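Local coordinates for protein desulfoferrodoxin (Rbo) (Treponema pallidum subsp. pallidum str. Nichols, PDB 1Y07) that probably reduces superoxide to hydrogen peroxide at a mononuclear iron centre, as a class III superoxide reductase, at residues B[59-73]-B[94-108]. Numbering follows the deposited sequence.
With FE (Fe (III) ion), chain H.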
loop_
_atom_site.group_PDB
_atom_site.type_symbol
_atom_site.label_atom_id
_atom_site.label_comp_id
_atom_site.label_asym_id
_atom_site.label_seq_id
_atom_site.Cartn_x
_atom_site.Cartn_y
_atom_site.Cartn_z
ATOM N N HIS B 59 5.203 -8.471 -16.829
ATOM C CA HIS B 59 4.676 -7.404 -16.002
ATOM C C HIS B 59 4.056 -8.079 -14.786
ATOM O O HIS B 59 3.316 -7.411 -14.076
ATOM C CB HIS B 59 3.703 -6.513 -16.839
ATOM C CG HIS B 59 4.386 -5.769 -17.979
ATOM N ND1 HIS B 59 3.711 -5.307 -19.095
ATOM C CD2 HIS B 59 5.700 -5.497 -18.211
ATOM C CE1 HIS B 59 4.572 -4.750 -19.939
ATOM N NE2 HIS B 59 5.788 -4.840 -19.421
ATOM N N GLU B 60 4.323 -9.358 -14.510
ATOM C CA GLU B 60 3.897 -10.035 -13.294
ATOM C C GLU B 60 5.097 -10.443 -12.432
ATOM O O GLU B 60 6.174 -10.844 -12.919
ATOM C CB GLU B 60 3.007 -11.254 -13.612
ATOM C CG GLU B 60 1.636 -10.772 -14.089
ATOM C CD GLU B 60 0.498 -11.814 -14.078
ATOM O OE1 GLU B 60 0.762 -12.986 -14.473
ATOM O OE2 GLU B 60 -0.693 -11.434 -13.749
ATOM N N VAL B 61 4.870 -10.383 -11.126
ATOM C CA VAL B 61 5.903 -10.648 -10.123
ATOM C C VAL B 61 5.291 -11.614 -9.154
ATOM O O VAL B 61 4.317 -11.273 -8.465
ATOM C CB VAL B 61 6.264 -9.356 -9.359
ATOM C CG1 VAL B 61 7.237 -9.666 -8.201
ATOM C CG2 VAL B 61 6.827 -8.277 -10.285
ATOM N N LYS B 62 5.817 -12.825 -9.090
ATOM C CA LYS B 62 5.351 -13.832 -8.158
ATOM C C LYS B 62 6.277 -13.784 -6.978
ATOM O O LYS B 62 7.505 -13.740 -7.151
ATOM C CB LYS B 62 5.393 -15.206 -8.799
ATOM C CG LYS B 62 4.789 -16.360 -7.990
ATOM C CD LYS B 62 5.149 -17.698 -8.637
ATOM C CE LYS B 62 3.929 -18.440 -9.182
ATOM N NZ LYS B 62 4.194 -19.925 -9.221
ATOM N N VAL B 63 5.711 -13.763 -5.790
ATOM C CA VAL B 63 6.506 -13.794 -4.576
ATOM C C VAL B 63 6.238 -15.074 -3.799
ATOM O O VAL B 63 5.123 -15.365 -3.470
ATOM C CB VAL B 63 6.228 -12.615 -3.664
ATOM C CG1 VAL B 63 7.079 -12.757 -2.412
ATOM C CG2 VAL B 63 6.499 -11.278 -4.425
ATOM N N LYS B 64 7.286 -15.847 -3.510
ATOM C CA LYS B 64 7.143 -17.138 -2.813
ATOM C C LYS B 64 7.874 -17.097 -1.462
ATOM O O LYS B 64 8.991 -16.596 -1.409
ATOM C CB LYS B 64 7.755 -18.299 -3.610
ATOM C CG LYS B 64 7.506 -18.352 -5.128
ATOM C CD LYS B 64 8.243 -19.560 -5.714
ATOM C CE LYS B 64 7.556 -20.835 -5.319
ATOM N NZ LYS B 64 6.077 -20.708 -5.417
ATOM N N VAL B 65 7.235 -17.573 -0.393
ATOM C CA VAL B 65 7.800 -17.446 0.945
ATOM C C VAL B 65 8.199 -18.846 1.292
ATOM O O VAL B 65 7.353 -19.720 1.545
ATOM C CB VAL B 65 6.856 -16.734 1.946
ATOM C CG1 VAL B 65 7.534 -16.531 3.332
ATOM C CG2 VAL B 65 6.494 -15.378 1.377
ATOM N N GLY B 66 9.525 -18.999 1.290
ATOM C CA GLY B 66 10.162 -20.160 0.790
ATOM C C GLY B 66 10.976 -20.132 -0.500
ATOM O O GLY B 66 10.420 -20.217 -1.604
ATOM N N SER B 67 12.307 -20.116 -0.346
ATOM C CA SER B 67 13.154 -20.890 -1.268
ATOM C C SER B 67 12.708 -22.367 -1.134
ATOM O O SER B 67 12.753 -23.161 -2.102
ATOM C CB SER B 67 14.624 -20.786 -0.879
ATOM O OG SER B 67 14.774 -21.261 0.441
ATOM N N VAL B 68 12.311 -22.736 0.084
ATOM C CA VAL B 68 11.301 -23.781 0.249
ATOM C C VAL B 68 10.055 -23.268 1.081
ATOM O O VAL B 68 10.177 -22.372 1.911
ATOM C CB VAL B 68 11.910 -25.039 0.839
ATOM C CG1 VAL B 68 12.998 -25.656 -0.129
ATOM C CG2 VAL B 68 12.478 -24.772 2.238
ATOM N N ALA B 69 8.881 -23.877 0.886
ATOM C CA ALA B 69 7.614 -23.358 1.421
ATOM C C ALA B 69 7.458 -23.254 2.959
ATOM O O ALA B 69 7.650 -24.214 3.707
ATOM C CB ALA B 69 6.419 -24.130 0.829
ATOM N N HIS B 70 7.024 -22.068 3.389
ATOM C CA HIS B 70 6.604 -21.785 4.754
ATOM C C HIS B 70 5.229 -22.370 5.031
ATOM O O HIS B 70 4.388 -22.423 4.138
ATOM C CB HIS B 70 6.520 -20.260 4.950
ATOM C CG HIS B 70 6.277 -19.831 6.368
ATOM N ND1 HIS B 70 5.050 -19.943 6.994
ATOM C CD2 HIS B 70 7.116 -19.288 7.281
ATOM C CE1 HIS B 70 5.144 -19.479 8.225
ATOM N NE2 HIS B 70 6.385 -19.067 8.420
ATOM N N PRO B 71 4.985 -22.767 6.275
ATOM C CA PRO B 71 3.655 -23.164 6.740
ATOM C C PRO B 71 2.535 -22.166 6.431
ATOM O O PRO B 71 2.705 -20.975 6.570
ATOM C CB PRO B 71 3.839 -23.286 8.253
ATOM C CG PRO B 71 5.236 -23.678 8.410
ATOM C CD PRO B 71 5.995 -22.947 7.341
ATOM N N MET B 72 1.404 -22.708 6.018
ATOM C CA MET B 72 0.176 -21.974 5.910
ATOM C C MET B 72 -0.927 -22.737 6.672
ATOM O O MET B 72 -1.756 -23.467 6.069
ATOM C CB MET B 72 -0.168 -21.783 4.432
ATOM C CG MET B 72 0.833 -20.957 3.647
ATOM S SD MET B 72 0.817 -19.237 4.127
ATOM C CE MET B 72 -0.674 -18.712 3.483
ATOM N N THR B 73 -0.888 -22.591 7.999
ATOM C CA THR B 73 -1.870 -23.161 8.935
ATOM C C THR B 73 -2.464 -22.075 9.817
ATOM O O THR B 73 -1.877 -21.010 9.949
ATOM C CB THR B 73 -1.196 -24.187 9.878
ATOM O OG1 THR B 73 -0.381 -23.502 10.843
ATOM C CG2 THR B 73 -0.236 -25.095 9.128
ATOM N N LEU B 94 -2.577 -12.986 2.096
ATOM C CA LEU B 94 -2.609 -14.360 1.575
ATOM C C LEU B 94 -3.745 -15.214 2.229
ATOM O O LEU B 94 -3.885 -15.196 3.445
ATOM C CB LEU B 94 -1.268 -15.024 1.915
ATOM C CG LEU B 94 -0.208 -14.879 0.815
ATOM C CD1 LEU B 94 0.322 -13.478 0.666
ATOM C CD2 LEU B 94 0.949 -15.795 1.104
ATOM N N PRO B 95 -4.568 -15.926 1.447
ATOM C CA PRO B 95 -5.539 -16.876 2.021
ATOM C C PRO B 95 -4.791 -17.899 2.852
ATOM O O PRO B 95 -3.820 -18.484 2.342
ATOM C CB PRO B 95 -6.172 -17.514 0.778
ATOM C CG PRO B 95 -6.043 -16.451 -0.254
ATOM C CD PRO B 95 -4.692 -15.867 -0.010
ATOM N N VAL B 96 -5.209 -18.068 4.106
ATOM C CA VAL B 96 -4.467 -18.901 5.078
ATOM C C VAL B 96 -4.417 -20.375 4.659
ATOM O O VAL B 96 -3.471 -21.103 5.006
ATOM C CB VAL B 96 -5.046 -18.784 6.507
ATOM C CG1 VAL B 96 -6.376 -19.543 6.629
ATOM C CG2 VAL B 96 -4.029 -19.306 7.538
ATOM N N ASP B 97 -5.422 -20.793 3.884
ATOM C CA ASP B 97 -5.481 -22.183 3.408
ATOM C C ASP B 97 -4.966 -22.412 1.966
ATOM O O ASP B 97 -5.178 -23.470 1.367
ATOM C CB ASP B 97 -6.893 -22.735 3.599
ATOM C CG ASP B 97 -7.952 -21.901 2.917
ATOM O OD1 ASP B 97 -7.692 -20.703 2.604
ATOM O OD2 ASP B 97 -9.086 -22.373 2.651
ATOM N N GLY B 98 -4.256 -21.429 1.432
ATOM C CA GLY B 98 -3.625 -21.540 0.136
ATOM C C GLY B 98 -2.134 -21.734 0.312
ATOM O O GLY B 98 -1.642 -22.063 1.406
ATOM N N ALA B 99 -1.396 -21.469 -0.758
ATOM C CA ALA B 99 0.046 -21.629 -0.709
ATOM C C ALA B 99 0.689 -20.339 -0.184
ATOM O O ALA B 99 0.071 -19.260 -0.220
ATOM C CB ALA B 99 0.538 -21.928 -2.079
ATOM N N PRO B 100 1.935 -20.434 0.249
ATOM C CA PRO B 100 2.658 -19.247 0.717
ATOM C C PRO B 100 3.224 -18.502 -0.466
ATOM O O PRO B 100 4.422 -18.395 -0.597
ATOM C CB PRO B 100 3.775 -19.847 1.592
ATOM C CG PRO B 100 4.063 -21.152 0.916
ATOM C CD PRO B 100 2.751 -21.655 0.368
ATOM N N GLU B 101 2.360 -18.065 -1.387
ATOM C CA GLU B 101 2.783 -17.308 -2.556
ATOM C C GLU B 101 1.667 -16.403 -3.038
ATOM O O GLU B 101 0.494 -16.685 -2.833
ATOM C CB GLU B 101 3.168 -18.251 -3.701
ATOM C CG GLU B 101 2.026 -19.080 -4.172
ATOM C CD GLU B 101 2.281 -19.712 -5.530
ATOM O OE1 GLU B 101 3.115 -20.600 -5.610
ATOM O OE2 GLU B 101 1.619 -19.308 -6.526
ATOM N N VAL B 102 2.039 -15.342 -3.716
ATOM C CA VAL B 102 1.068 -14.423 -4.326
ATOM C C VAL B 102 1.723 -13.703 -5.495
ATOM O O VAL B 102 2.922 -13.588 -5.545
ATOM C CB VAL B 102 0.538 -13.433 -3.256
ATOM C CG1 VAL B 102 1.592 -12.378 -2.932
ATOM C CG2 VAL B 102 -0.849 -12.875 -3.643
ATOM N N THR B 103 0.936 -13.255 -6.444
ATOM C CA THR B 103 1.448 -12.591 -7.592
ATOM C C THR B 103 0.877 -11.164 -7.647
ATOM O O THR B 103 -0.278 -10.915 -7.280
ATOM C CB THR B 103 1.007 -13.318 -8.814
ATOM O OG1 THR B 103 1.532 -14.660 -8.731
ATOM C CG2 THR B 103 1.605 -12.683 -10.129
ATOM N N PHE B 104 1.705 -10.252 -8.101
ATOM C CA PHE B 104 1.351 -8.874 -8.310
ATOM C C PHE B 104 1.526 -8.586 -9.788
ATOM O O PHE B 104 2.383 -9.195 -10.420
ATOM C CB PHE B 104 2.325 -8.012 -7.552
ATOM C CG PHE B 104 2.284 -8.239 -6.060
ATOM C CD1 PHE B 104 3.133 -9.155 -5.466
ATOM C CD2 PHE B 104 1.430 -7.524 -5.268
ATOM C CE1 PHE B 104 3.119 -9.388 -4.077
ATOM C CE2 PHE B 104 1.432 -7.737 -3.865
ATOM C CZ PHE B 104 2.258 -8.679 -3.301
ATOM N N ALA B 105 0.777 -7.627 -10.315
ATOM C CA ALA B 105 0.960 -7.114 -11.665
ATOM C C ALA B 105 1.478 -5.690 -11.701
ATOM O O ALA B 105 1.078 -4.860 -10.822
ATOM C CB ALA B 105 -0.381 -7.202 -12.387
ATOM N N LEU B 106 2.356 -5.388 -12.666
ATOM C CA LEU B 106 2.994 -4.101 -12.851
ATOM C C LEU B 106 2.593 -3.528 -14.191
ATOM O O LEU B 106 2.322 -4.271 -15.138
ATOM C CB LEU B 106 4.550 -4.259 -12.712
ATOM C CG LEU B 106 5.126 -4.226 -11.269
ATOM C CD1 LEU B 106 4.554 -5.341 -10.357
ATOM C CD2 LEU B 106 6.675 -4.251 -11.277
ATOM N N THR B 107 2.561 -2.216 -14.291
ATOM C CA THR B 107 2.455 -1.539 -15.550
ATOM C C THR B 107 3.829 -1.618 -16.269
ATOM O O THR B 107 4.877 -1.892 -15.676
ATOM C CB THR B 107 2.002 -0.128 -15.416
ATOM O OG1 THR B 107 2.794 0.556 -14.426
ATOM C CG2 THR B 107 0.568 -0.085 -14.845
ATOM N N ALA B 108 3.793 -1.408 -17.571
ATOM C CA ALA B 108 5.004 -1.555 -18.385
ATOM C C ALA B 108 6.144 -0.628 -17.986
ATOM O O ALA B 108 7.307 -0.957 -18.206
ATOM C CB ALA B 108 4.668 -1.370 -19.861
HETATM FE FE FE H . 6.882 -18.259 10.598
HETATM O O HOH W 1 5.498 -21.010 -2.253
#
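V63 and V102 form a hydrogen-bonded pair between antiparallel strands 60-65 and 101-105, V63 N reaching V102 O at 2.8 Å, almost straight (177°). Beta-branched residues suit such extended backbone. On the face shared by V61, V63 and F104, CG2 of V63 meets the F104 ring at its edge, 3.9 Å from CE1, while CG2 of V61 touches L106 CD1; V81 of strand 78-85 covers V63 and F104 in the sandwich core. The opposite face carries K62, K64 and E101, and its E60, T103 and A105 meet the second subunit. There K64 and E101 run side by side, the lysine's bends at chi3 (72°) and chi4 (42°) bringing NZ within 3.0 Å of E101 OE1. K62 reaches the same carboxylate in a long, weaker salt bridge, NZ 3.8 Å from E101 OE2. CG of the P100 ring packs 3.5 Å from H70 O, and flexible M72 crosses P100 at a slant, its CG 3.8 Å from P100 CB. H70 gives NE2 to the iron (2.4 Å), beside H50, H76, C119 and H122, and its ND1 donates to P71 O, 2.6 Å away in the ring plane. With NE2 on the iron, that bond holds the ring's rotation and would probably strengthen NE2 as a ligand.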